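Side-chain contacts in trehalose-6-phosphate phosphatase (Candida albicans, PDB 5DXI), which belongs to the trehalose-phosphatase family of the HAD superfamily and holds a magnesium ion in its Rossmann-like core domain: residues Trp102-Leu105 with Ala106-Phe109; Phe188-Lys191 with Gly192-Val195. One frame throughout, in Å; residues are numbered along the deposited sequence.

Contact 1. Residues Trp102-Leu105 with Ala106-Phe109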
ATOM      1  N   TRP A 102      -3.205 -15.549   9.544  1.00 41.63           N
ATOM      2  CA  TRP A 102      -3.280 -14.109   9.557  1.00 38.45           C
ATOM      3  C   TRP A 102      -3.629 -13.621  10.950  1.00 41.02           C
ATOM      4  O   TRP A 102      -4.247 -14.340  11.726  1.00 40.82           O
ATOM      5  CB  TRP A 102      -4.364 -13.644   8.602  1.00 38.59           C
ATOM      6  CG  TRP A 102      -4.122 -14.004   7.176  1.00 37.86           C
ATOM      7  CD1 TRP A 102      -4.288 -15.238   6.595  1.00 36.47           C
ATOM      8  CD2 TRP A 102      -3.707 -13.119   6.134  1.00 35.28           C
ATOM      9  NE1 TRP A 102      -3.987 -15.174   5.253  1.00 36.96           N
ATOM     10  CE2 TRP A 102      -3.634 -13.883   4.941  1.00 38.34           C
ATOM     11  CE3 TRP A 102      -3.397 -11.750   6.086  1.00 35.91           C
ATOM     12  CZ2 TRP A 102      -3.251 -13.329   3.721  1.00 34.43           C
ATOM     13  CZ3 TRP A 102      -3.023 -11.192   4.854  1.00 33.64           C
ATOM     14  CH2 TRP A 102      -2.957 -11.984   3.694  1.00 33.94           C
ATOM     15  N   VAL A 103      -3.239 -12.393  11.249  1.00 36.59           N
ATOM     16  CA  VAL A 103      -3.771 -11.663  12.393  1.00 38.68           C
ATOM     17  C   VAL A 103      -4.848 -10.694  11.897  1.00 36.93           C
ATOM     18  O   VAL A 103      -4.609  -9.930  10.957  1.00 35.19           O
ATOM     19  CB  VAL A 103      -2.668 -10.876  13.129  1.00 37.10           C
ATOM     20  CG1 VAL A 103      -3.264 -10.046  14.263  1.00 39.91           C
ATOM     21  CG2 VAL A 103      -1.595 -11.813  13.662  1.00 42.54           C
ATOM     22  N   ASN A 104      -6.033 -10.733  12.499  1.00 35.70           N
ATOM     23  CA  ASN A 104      -7.067  -9.746  12.189  1.00 34.67           C
ATOM     24  C   ASN A 104      -6.962  -8.551  13.116  1.00 36.05           C
ATOM     25  O   ASN A 104      -7.475  -8.597  14.230  1.00 31.89           O
ATOM     26  CB  ASN A 104      -8.478 -10.352  12.300  1.00 36.03           C
ATOM     27  CG  ASN A 104      -9.573  -9.365  11.893  1.00 35.96           C
ATOM     28  OD1 ASN A 104      -9.295  -8.210  11.590  1.00 33.70           O
ATOM     29  ND2 ASN A 104     -10.816  -9.831  11.856  1.00 35.94           N
ATOM     30  N   LEU A 105      -6.361  -7.463  12.638  1.00 31.77           N
ATOM     31  CA  LEU A 105      -6.171  -6.288  13.491  1.00 36.77           C
ATOM     32  C   LEU A 105      -7.489  -5.574  13.778  1.00 34.75           C
ATOM     33  O   LEU A 105      -7.558  -4.718  14.660  1.00 32.94           O
ATOM     34  CB  LEU A 105      -5.159  -5.312  12.870  1.00 35.72           C
ATOM     35  CG  LEU A 105      -3.664  -5.675  12.769  1.00 36.96           C
ATOM     36  CD1 LEU A 105      -3.359  -6.858  11.871  1.00 38.16           C
ATOM     37  CD2 LEU A 105      -2.874  -4.452  12.312  1.00 37.02           C
ATOM     38  N   ALA A 106      -8.541  -5.929  13.045  1.00 31.65           N
ATOM     39  CA  ALA A 106      -9.842  -5.296  13.259  1.00 34.13           C
ATOM     40  C   ALA A 106     -10.818  -6.228  13.988  1.00 33.31           C
ATOM     41  O   ALA A 106     -12.004  -5.930  14.097  1.00 33.09           O
ATOM     42  CB  ALA A 106     -10.437  -4.847  11.936  1.00 34.37           C
ATOM     43  N   ALA A 107     -10.314  -7.352  14.484  1.00 32.72           N
ATOM     44  CA  ALA A 107     -11.161  -8.398  15.060  1.00 36.12           C
ATOM     45  C   ALA A 107     -12.054  -7.888  16.200  1.00 35.72           C
ATOM     46  O   ALA A 107     -13.118  -8.442  16.458  1.00 36.76           O
ATOM     47  CB  ALA A 107     -10.300  -9.555  15.546  1.00 35.22           C
ATOM     48  N   SER A 108     -11.620  -6.845  16.892  1.00 37.44           N
ATOM     49  CA  SER A 108     -12.384  -6.352  18.033  1.00 43.06           C
ATOM     50  C   SER A 108     -13.260  -5.157  17.663  1.00 42.04           C
ATOM     51  O   SER A 108     -13.988  -4.627  18.510  1.00 41.23           O
ATOM     52  CB  SER A 108     -11.444  -5.985  19.180  1.00 39.57           C
ATOM     53  OG  SER A 108     -10.610  -4.894  18.825  1.00 43.07           O
ATOM     54  N   PHE A 109     -13.177  -4.720  16.407  1.00 37.57           N
ATOM     55  CA  PHE A 109     -13.924  -3.544  15.959  1.00 37.49           C
ATOM     56  C   PHE A 109     -15.398  -3.822  15.659  1.00 34.86           C
ATOM     57  O   PHE A 109     -15.774  -4.926  15.281  1.00 33.71           O
ATOM     58  CB  PHE A 109     -13.263  -2.914  14.723  1.00 36.40           C
ATOM     59  CG  PHE A 109     -12.017  -2.121  15.031  1.00 42.34           C
ATOM     60  CD1 PHE A 109     -11.885  -1.450  16.240  1.00 50.14           C
ATOM     61  CD2 PHE A 109     -11.000  -2.003  14.100  1.00 44.30           C
ATOM     62  CE1 PHE A 109     -10.740  -0.706  16.522  1.00 51.03           C
ATOM     63  CE2 PHE A 109      -9.864  -1.256  14.372  1.00 44.49           C
ATOM     64  CZ  PHE A 109      -9.731  -0.613  15.580  1.00 50.43           C
TER
HETATM   65  O   HOH W   1      -8.954  -5.537  16.915  1.00 38.67           O
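Asn104 meets Ala106 and Ala107 in a type I beta turn that runs from Asn104 to Ala107 and leads straight into a second one, from Ala106 to Phe109. Ala106 N donates to Asn104 OD1 at 2.8 Å, closing an Asx turn inside the beta turn. The donor stands above the plane of the amide, 44° out of it, rather than on a lone pair, and the N-H...O angle is 143°. What brings the carboxamide there is the first torsion of Asn104, which sets CG trans to the main-chain N (chi1 -176°) and beside its own carbonyl carbon. Next comes Ala107, whose N closes the first turn on Asn104 O at 3.1 Å, while its methyl lies alongside the amide, CB 3.7 Å from Asn104 CG. One residue thus holds two successive N-H groups, one by side chain and one by backbone. Ser108 joins in through water 1, which accepts a hydrogen bond from Ser108 N and donates one to Leu105 O, bridging the two turns. Phe109 ends the second turn, its N bonded to Ala106 O at 2.9 Å. The turns carry the chain out of strand 103-104, at the edge of the mixed sheet, where Leu105 pairs through its backbone with Cys92. Phe109 CE2 approaches Leu105 O obliquely at 4.2 Å.

Contact 2. Residues Phe188-Lys191 with Gly192-Val195. With BEF (beryllium trifluoride ion), chain F.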
ATOM      1  N   PHE A 188      -9.245   3.264  12.367  1.00 34.69           N
ATOM      2  CA  PHE A 188      -8.067   3.061  13.200  1.00 39.22           C
ATOM      3  C   PHE A 188      -7.237   1.837  12.808  1.00 38.98           C
ATOM      4  O   PHE A 188      -6.291   1.480  13.507  1.00 38.82           O
ATOM      5  CB  PHE A 188      -8.490   2.984  14.674  1.00 42.29           C
ATOM      6  CG  PHE A 188      -9.141   4.251  15.158  1.00 43.12           C
ATOM      7  CD1 PHE A 188      -8.388   5.399  15.351  1.00 47.40           C
ATOM      8  CD2 PHE A 188     -10.507   4.306  15.384  1.00 44.29           C
ATOM      9  CE1 PHE A 188      -8.984   6.578  15.777  1.00 50.56           C
ATOM     10  CE2 PHE A 188     -11.109   5.480  15.805  1.00 50.29           C
ATOM     11  CZ  PHE A 188     -10.345   6.617  16.000  1.00 47.20           C
ATOM     12  N   VAL A 189      -7.600   1.206  11.692  1.00 35.61           N
ATOM     13  CA  VAL A 189      -6.690   0.318  10.958  1.00 35.55           C
ATOM     14  C   VAL A 189      -6.390   0.968   9.596  1.00 38.60           C
ATOM     15  O   VAL A 189      -7.292   1.523   8.965  1.00 38.81           O
ATOM     16  CB  VAL A 189      -7.267  -1.103  10.748  1.00 36.78           C
ATOM     17  CG1 VAL A 189      -7.291  -1.903  12.059  1.00 42.06           C
ATOM     18  CG2 VAL A 189      -8.647  -1.050  10.105  1.00 37.12           C
ATOM     19  N   ASN A 190      -5.129   0.929   9.167  1.00 34.47           N
ATOM     20  CA  ASN A 190      -4.724   1.489   7.877  1.00 34.24           C
ATOM     21  C   ASN A 190      -3.291   1.078   7.537  1.00 31.31           C
ATOM     22  O   ASN A 190      -2.583   0.526   8.387  1.00 28.27           O
ATOM     23  CB  ASN A 190      -4.836   3.015   7.872  1.00 31.93           C
ATOM     24  CG  ASN A 190      -4.000   3.660   8.965  1.00 35.56           C
ATOM     25  OD1 ASN A 190      -2.772   3.775   8.845  1.00 32.33           O
ATOM     26  ND2 ASN A 190      -4.670   4.115  10.032  1.00 35.17           N
ATOM     27  N   LYS A 191      -2.869   1.340   6.300  1.00 29.06           N
ATOM     28  CA  LYS A 191      -1.550   0.906   5.841  1.00 28.27           C
ATOM     29  C   LYS A 191      -0.424   1.588   6.637  1.00 27.65           C
ATOM     30  O   LYS A 191       0.673   1.049   6.747  1.00 28.60           O
ATOM     31  CB  LYS A 191      -1.381   1.173   4.342  1.00 26.58           C
ATOM     32  CG  LYS A 191      -2.273   0.328   3.416  1.00 23.98           C
ATOM     33  CD  LYS A 191      -1.755   0.356   1.970  1.00 22.70           C
ATOM     34  CE  LYS A 191      -2.556  -0.580   1.025  1.00 23.23           C
ATOM     35  NZ  LYS A 191      -1.975  -0.515  -0.369  1.00 21.87           N
ATOM     36  N   GLY A 192      -0.695   2.771   7.184  1.00 30.87           N
ATOM     37  CA  GLY A 192       0.279   3.468   8.008  1.00 30.64           C
ATOM     38  C   GLY A 192       0.590   2.731   9.309  1.00 31.00           C
ATOM     39  O   GLY A 192       1.741   2.701   9.748  1.00 29.95           O
ATOM     40  N   GLU A 193      -0.432   2.117   9.912  1.00 31.75           N
ATOM     41  CA  GLU A 193      -0.246   1.291  11.106  1.00 34.10           C
ATOM     42  C   GLU A 193       0.637   0.092  10.812  1.00 32.80           C
ATOM     43  O   GLU A 193       1.507  -0.276  11.611  1.00 32.56           O
ATOM     44  CB  GLU A 193      -1.587   0.774  11.632  1.00 39.61           C
ATOM     45  CG  GLU A 193      -2.260   1.652  12.633  1.00 44.59           C
ATOM     46  CD  GLU A 193      -1.365   1.964  13.816  1.00 47.91           C
ATOM     47  OE1 GLU A 193      -0.858   1.017  14.475  1.00 49.20           O
ATOM     48  OE2 GLU A 193      -1.167   3.164  14.059  1.00 49.64           O
ATOM     49  N   ILE A 194       0.373  -0.537   9.672  1.00 28.20           N
ATOM     50  CA  ILE A 194       1.144  -1.698   9.234  1.00 30.98           C
ATOM     51  C   ILE A 194       2.620  -1.324   9.116  1.00 29.08           C
ATOM     52  O   ILE A 194       3.500  -2.044   9.599  1.00 30.48           O
ATOM     53  CB  ILE A 194       0.636  -2.257   7.865  1.00 29.82           C
ATOM     54  CG1 ILE A 194      -0.856  -2.587   7.925  1.00 31.89           C
ATOM     55  CG2 ILE A 194       1.415  -3.500   7.443  1.00 28.79           C
ATOM     56  CD1 ILE A 194      -1.206  -3.675   8.934  1.00 29.88           C
ATOM     57  N   VAL A 195       2.883  -0.197   8.460  1.00 25.86           N
ATOM     58  CA  VAL A 195       4.247   0.240   8.243  1.00 26.22           C
ATOM     59  C   VAL A 195       4.946   0.511   9.590  1.00 31.15           C
ATOM     60  O   VAL A 195       6.095   0.111   9.794  1.00 28.43           O
ATOM     61  CB  VAL A 195       4.288   1.491   7.351  1.00 28.50           C
ATOM     62  CG1 VAL A 195       5.661   2.111   7.398  1.00 27.42           C
ATOM     63  CG2 VAL A 195       3.907   1.102   5.914  1.00 24.82           C
TER
HETATM   64 BE   BEF F 402      -2.151  -1.604  -3.328  1.00 26.46          BE
HETATM   65  F1  BEF F 402      -3.613  -1.332  -2.371  1.00 28.77           F
HETATM   66  F2  BEF F 402      -3.083  -1.282  -4.793  1.00 26.93           F
HETATM   67  F3  BEF F 402      -2.444  -3.331  -3.570  1.00 26.83           F
HETATM   68  O   HOH W   2      -3.284   4.635  12.929  1.00 53.02           O
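Asn190 is the N-cap of helix 191-199, its OD1 taking the N-H of Glu193. Its carboxamide has CG between the backbone N and the carbonyl carbon (chi1 58°), a rotation that turns OD1 back over the opening turn. Glu193 N donates to OD1 at 3.1 Å from above the amide plane, 47° out of it, and Gly192 N adds a weak, strongly bent bond to the same oxygen. One side-chain oxygen therefore caps two N-H groups at the start of the helix. The amide's other end is tied as well: water 2 accepts from Asn190 ND2 and donates to Glu193 OE2 at 2.8 Å, linking the two side chains. The Glu193 chain bends at chi2, its carboxylate also forming a salt bridge with Lys196, while its CB packs 3.4 Å from Asn190 O.

Lys191 leaves the helix start in another direction. Beyond CG its chain is fully extended, chi3 and chi4 near 180°, which carries the ammonium to the beryllium trifluoride, NZ to F1 2.7 Å. NZ also forms a salt bridge with Asp237 and a hydrogen bond to Ile67 O, so three partners grip the ammonium: F1, Asp237 and Ile67 O. At the backbone, Lys191 O accepts from Val195 N at 3.1 Å, with Val195 CG2 also 3.3 Å from that oxygen. The lysine that reaches the beryllium trifluoride in this HAD-type domain is thus the residue directly after the N-cap. Helix 191-199 follows the loop after strand 181-186 and packs against helix 235-253, where Lys191 and Val195 both touch Met240, while Ile194 rests on Leu105 beyond strand 103-104.

In the fold
Following the chain from the N terminus, contact 1 comes first: its turns close locally just after strand 103-104, the edge of the mixed sheet, on the way to helix 113-126. The chain then builds the antiparallel four-stranded sheet before contact 2 opens at the start of helix 191-199. The two are in series, neither nested nor crossed, with centres about 12 Å apart. They nevertheless meet in space: Phe109 CE2 packs 3.5 Å from Val189 CG1, and Leu105 CD2 lies 3.8 Å from Ile194 CD1. These apolar touches join the turns beyond the sheet edge to the helix whose first residue, Lys191, reaches the beryllium trifluoride.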